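CNPV058 bcl-2 like protein (Canarypox virus, PDB 5WOS) inhibits apoptosis of the infected host cell, interacting with pro-apoptotic BAK1 and BAX and with BH3-containing proteins such as BIM, BID and PUMA. Local coordinates at residues Ile23-Ile28 / Asn37-Asp42; Lys50-Ile55 / Arg94-Ile99. All blocks are in the same frame, centred on the assembly; numbering follows the deposited sequence.

How the contacts relate
Contact 1 lies near the surface, its centre about 12 Å from that of the chain, and pins the loop 37-42 against helix 14-32; contact 2 is buried, its centre about 7 Å from the chain centre, and crosses helix 43-69 over helix 92-112. Their centres are about 14 Å apart. The chemistry follows the depth: a tethered amide covered by a methyl group in the first, methionine, cysteine and isoleucine in the second. The loop of contact 1 leads into helix 43-69, which supplies one side of contact 2. Y26 joins the two regions directly, its OH probably hydrogen-bonded to OD1 of D54 at 2.5 Å, while F27 CE1 approaches I99 O at 3.5 Å.

Contact 1 (Ile23-Ile28 / Asn37-Asp42); sequences IQNYFI and NFHVED
The amide of N25 meets both V40 and H39, and it is through this one side chain that the helical segment 23-28 touches the loop 37-42; the two segments bury 121 Å² in all. Two residues earlier, I23 faces the interior and rests on I125 and T126 of helix 121-138. N25 itself points toward the loop, its CA 6.8 Å from the CA of V40. With its CG beside the backbone N (chi1 -84°), it turns one face of the amide to the valine. V40 CG1 stands almost directly above that plane, 3.3 Å from N25 CG and 3.4 Å from N25 ND2, a tight fit for a methyl group. H39 CB comes in on the same side of the plane, near the outer end of the amide, 3.5 Å from N25 OD1. The imidazole then leads away, so that although the amide and ring planes are 25° apart, the two groups do not stack. Both polar atoms of this buried amide are engaged, OD1 by NE of R36 and ND2 by O of N21, which fixes its rotation and leaves a face to the methyl. The loop is the connection between the first two helices of this Bcl-2 helical bundle, and D42, at its end, is the N-cap of helix 43-69. Next, Y26, with CG anti to the backbone N (chi1 -180°), carries its ring toward helix 43-69, where it packs on C53 and L57. F27 returns to the face used by I23: its N bonds to I23 O at 3.0 Å, and I23 CG2 lies 3.5 Å above the plane of the F27 ring, offset toward the rim.

Contact 2 (Lys50-Ile55 / Arg94-Ile99); sequences KNMCDI and RVISII
I96 pushes a methyl branch between M52 and C53, and C53 answers with its sulfur between I96 and I99. The first bump is I96 CG2, which sits 3.8 Å from M52 CB and 3.8 Å from C53 SG, filling the hollow between these two consecutive residues of helix 43-69. The second is C53 SG. It drops into the dip between two residues one turn apart on helix 92-112, and as well as meeting I96 CG2 it stands 3.8 Å from I99 CG2. In both isoleucines CG2 is anti to the backbone N, which puts the two methyls forward as a pair for the sulfur. M52 closes the other flank: its chain runs extended beyond CG (chi2 -179°) and crosses I96 at about a right angle, bringing SD to 4.1 Å from I96 CD1 and equally from I96 CG1. A bend in the isoleucine (chi2 -67°) holds CD1 up beside that sulfur. The evidence is thus an interlocking of small apolar groups, with 187 Å² buried between the segments. Their axes approach to 9.1 Å and cross at -74°, a steep angle that concentrates the fit around C53 and I96. Near its start, helix 92-112 carries the G93-R94 pair, consistent with the BH1 region of Bcl-2 proteins, and R94 forms a salt bridge through NE with an acidic side chain of the bound peptide, while M52 also packs on an aromatic side chain of the peptide. Around the crossing, Y26 of helix 14-32 lies against C53, I98 faces helix 78-86, and V49 and I56, on the same helix 43-69 as M52 and C53, also pack on I96, which projects from the central helix 92-112.

Contact 1 (Ile23-Ile28 / Asn37-Asp42)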
# COMPACT_ATOMS: atom_id res chain seq x y z
N ILE A 23 5.37 5.68 1.43
CA ILE A 23 5.35 4.29 0.98
C ILE A 23 6.77 3.77 0.81
O ILE A 23 7.08 2.64 1.21
CB ILE A 23 4.55 4.18 -0.33
CG1 ILE A 23 3.11 4.66 -0.13
CG2 ILE A 23 4.57 2.74 -0.84
CD1 ILE A 23 2.29 4.68 -1.39
N GLN A 24 7.65 4.56 0.20
CA GLN A 24 9.02 4.12 -0.02
C GLN A 24 9.69 3.76 1.30
O GLN A 24 10.37 2.73 1.40
CB GLN A 24 9.80 5.20 -0.76
CG GLN A 24 10.98 4.69 -1.55
CD GLN A 24 11.34 5.60 -2.70
OE1 GLN A 24 11.13 6.82 -2.63
NE2 GLN A 24 11.89 5.03 -3.77
N ASN A 25 9.50 4.58 2.33
CA ASN A 25 10.18 4.33 3.59
C ASN A 25 9.53 3.20 4.38
O ASN A 25 10.23 2.47 5.09
CB ASN A 25 10.22 5.61 4.43
CG ASN A 25 11.39 6.51 4.06
OD1 ASN A 25 12.51 6.29 4.52
ND2 ASN A 25 11.14 7.51 3.23
N TYR A 26 8.21 3.02 4.28
CA TYR A 26 7.60 1.89 4.96
C TYR A 26 8.04 0.57 4.34
O TYR A 26 8.34 -0.39 5.06
CB TYR A 26 6.07 2.00 4.94
CG TYR A 26 5.40 0.85 5.65
CD1 TYR A 26 4.67 -0.09 4.94
CD2 TYR A 26 5.53 0.69 7.02
CE1 TYR A 26 4.07 -1.15 5.59
CE2 TYR A 26 4.93 -0.36 7.67
CZ TYR A 26 4.20 -1.28 6.95
OH TYR A 26 3.61 -2.34 7.60
N PHE A 27 8.10 0.50 3.01
CA PHE A 27 8.61 -0.71 2.36
C PHE A 27 10.04 -0.98 2.82
O PHE A 27 10.37 -2.11 3.21
CB PHE A 27 8.54 -0.57 0.84
CG PHE A 27 7.15 -0.65 0.28
CD1 PHE A 27 6.03 -0.63 1.10
CD2 PHE A 27 6.95 -0.75 -1.09
CE1 PHE A 27 4.76 -0.71 0.57
CE2 PHE A 27 5.68 -0.83 -1.62
CZ PHE A 27 4.59 -0.81 -0.79
N ILE A 28 10.89 0.04 2.78
CA ILE A 28 12.26 -0.11 3.28
C ILE A 28 12.25 -0.64 4.71
O ILE A 28 12.89 -1.65 5.02
CB ILE A 28 13.00 1.24 3.19
CG1 ILE A 28 13.24 1.61 1.72
CG2 ILE A 28 14.33 1.18 3.94
CD1 ILE A 28 13.69 3.03 1.52
N ASN A 37 12.01 6.41 10.72
CA ASN A 37 11.30 7.58 11.22
C ASN A 37 12.06 8.88 11.00
O ASN A 37 11.45 9.96 11.04
CB ASN A 37 11.00 7.43 12.71
CG ASN A 37 10.13 6.24 13.01
OD1 ASN A 37 9.34 5.81 12.17
ND2 ASN A 37 10.26 5.70 14.22
N PHE A 38 13.37 8.81 10.78
CA PHE A 38 14.20 10.01 10.63
C PHE A 38 14.69 10.21 9.21
O PHE A 38 15.58 11.03 8.98
CB PHE A 38 15.37 9.94 11.60
CG PHE A 38 14.97 9.61 13.01
CD1 PHE A 38 14.12 10.45 13.72
CD2 PHE A 38 15.43 8.45 13.63
CE1 PHE A 38 13.74 10.15 15.01
CE2 PHE A 38 15.05 8.15 14.92
CZ PHE A 38 14.21 9.00 15.62
N HIS A 39 14.15 9.46 8.24
CA HIS A 39 14.40 9.71 6.83
C HIS A 39 13.19 10.29 6.11
O HIS A 39 13.35 10.81 5.00
CB HIS A 39 14.81 8.42 6.12
CG HIS A 39 16.07 7.80 6.65
ND1 HIS A 39 16.08 6.97 7.75
CD2 HIS A 39 17.35 7.90 6.25
CE1 HIS A 39 17.31 6.58 7.99
NE2 HIS A 39 18.11 7.13 7.10
N VAL A 40 12.01 10.21 6.70
CA VAL A 40 10.76 10.63 6.07
C VAL A 40 10.57 12.12 6.30
O VAL A 40 10.99 12.68 7.32
CB VAL A 40 9.55 9.83 6.60
CG1 VAL A 40 9.67 8.37 6.21
CG2 VAL A 40 9.41 9.99 8.11
N GLU A 41 9.89 12.76 5.35
CA GLU A 41 9.59 14.18 5.45
C GLU A 41 8.59 14.45 6.57
O GLU A 41 8.77 15.39 7.36
CB GLU A 41 9.05 14.67 4.11
CG GLU A 41 8.45 16.08 4.11
CD GLU A 41 7.88 16.46 2.76
OE1 GLU A 41 8.39 15.96 1.73
OE2 GLU A 41 6.90 17.24 2.72
N ASP A 42 7.54 13.64 6.67
CA ASP A 42 6.45 13.83 7.63
C ASP A 42 6.50 12.68 8.63
O ASP A 42 6.04 11.57 8.33
CB ASP A 42 5.11 13.90 6.92
CG ASP A 42 3.95 14.08 7.87
OD1 ASP A 42 4.18 14.28 9.08
OD2 ASP A 42 2.79 14.02 7.40

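Contact 2 (Lys50-Ile55 / Arg94-Ile99)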
# COMPACT_ATOMS: atom_id res chain seq x y z
N LYS A 50 2.53 3.65 9.42
CA LYS A 50 3.35 2.49 9.74
C LYS A 50 2.60 1.53 10.65
O LYS A 50 2.64 0.31 10.46
CB LYS A 50 4.66 2.93 10.38
CG LYS A 50 5.66 1.79 10.62
CD LYS A 50 6.99 2.30 11.17
CE LYS A 50 6.84 2.95 12.53
NZ LYS A 50 6.22 2.03 13.53
N ASN A 51 1.90 2.06 11.66
CA ASN A 51 1.17 1.20 12.58
C ASN A 51 -0.08 0.62 11.93
O ASN A 51 -0.40 -0.55 12.12
CB ASN A 51 0.79 1.99 13.84
CG ASN A 51 1.98 2.25 14.74
OD1 ASN A 51 2.90 1.42 14.83
ND2 ASN A 51 1.98 3.39 15.39
N MET A 52 -0.80 1.44 11.15
CA MET A 52 -1.99 0.95 10.46
C MET A 52 -1.66 -0.28 9.62
O MET A 52 -2.39 -1.28 9.65
CB MET A 52 -2.58 2.05 9.59
CG MET A 52 -3.26 3.16 10.37
SD MET A 52 -3.96 4.40 9.27
CE MET A 52 -4.88 5.40 10.43
N CYS A 53 -0.58 -0.22 8.85
CA CYS A 53 -0.22 -1.34 7.99
C CYS A 53 0.28 -2.53 8.80
O CYS A 53 0.06 -3.68 8.41
CB CYS A 53 0.85 -0.91 6.97
SG CYS A 53 0.30 0.36 5.81
N ASP A 54 0.96 -2.27 9.92
CA ASP A 54 1.45 -3.37 10.75
C ASP A 54 0.31 -4.12 11.42
O ASP A 54 0.45 -5.31 11.73
CB ASP A 54 2.43 -2.84 11.80
CG ASP A 54 3.78 -2.48 11.21
OD1 ASP A 54 3.98 -2.70 10.00
OD2 ASP A 54 4.64 -1.98 11.97
N ILE A 55 -0.82 -3.45 11.67
CA ILE A 55 -1.99 -4.15 12.20
C ILE A 55 -2.61 -5.03 11.12
O ILE A 55 -2.93 -6.20 11.36
CB ILE A 55 -3.02 -3.14 12.74
CG1 ILE A 55 -2.40 -2.23 13.80
CG2 ILE A 55 -4.21 -3.88 13.35
CD1 ILE A 55 -3.20 -0.96 14.05
N ARG A 94 -9.21 1.12 2.45
CA ARG A 94 -8.76 0.41 1.26
C ARG A 94 -7.37 0.87 0.84
O ARG A 94 -6.52 0.05 0.46
CB ARG A 94 -9.77 0.60 0.13
CG ARG A 94 -11.09 -0.09 0.40
CD ARG A 94 -12.15 0.23 -0.63
NE ARG A 94 -13.40 -0.46 -0.34
CZ ARG A 94 -14.44 -0.52 -1.17
NH1 ARG A 94 -14.38 0.06 -2.36
NH2 ARG A 94 -15.53 -1.19 -0.81
N VAL A 95 -7.11 2.18 0.90
CA VAL A 95 -5.79 2.70 0.53
C VAL A 95 -4.71 2.10 1.41
O VAL A 95 -3.63 1.74 0.93
CB VAL A 95 -5.79 4.24 0.60
CG1 VAL A 95 -4.39 4.79 0.41
CG2 VAL A 95 -6.72 4.81 -0.46
N ILE A 96 -4.97 1.98 2.72
CA ILE A 96 -3.98 1.42 3.63
C ILE A 96 -3.79 -0.07 3.36
O ILE A 96 -2.65 -0.57 3.36
CB ILE A 96 -4.39 1.69 5.09
CG1 ILE A 96 -4.36 3.19 5.39
CG2 ILE A 96 -3.49 0.92 6.05
CD1 ILE A 96 -2.98 3.81 5.38
N SER A 97 -4.88 -0.80 3.14
CA SER A 97 -4.79 -2.22 2.83
C SER A 97 -3.92 -2.47 1.60
O SER A 97 -3.16 -3.44 1.55
CB SER A 97 -6.18 -2.80 2.63
OG SER A 97 -7.00 -2.50 3.74
N ILE A 98 -4.04 -1.60 0.59
CA ILE A 98 -3.19 -1.70 -0.60
C ILE A 98 -1.73 -1.54 -0.22
O ILE A 98 -0.87 -2.33 -0.64
CB ILE A 98 -3.62 -0.65 -1.63
CG1 ILE A 98 -4.97 -1.02 -2.24
CG2 ILE A 98 -2.56 -0.49 -2.74
CD1 ILE A 98 -5.72 0.16 -2.82
N ILE A 99 -1.42 -0.52 0.58
CA ILE A 99 -0.04 -0.27 0.97
C ILE A 99 0.52 -1.45 1.75
O ILE A 99 1.66 -1.89 1.52
CB ILE A 99 0.05 1.04 1.78
CG1 ILE A 99 -0.37 2.23 0.92
CG2 ILE A 99 1.47 1.25 2.32
CD1 ILE A 99 -0.68 3.49 1.72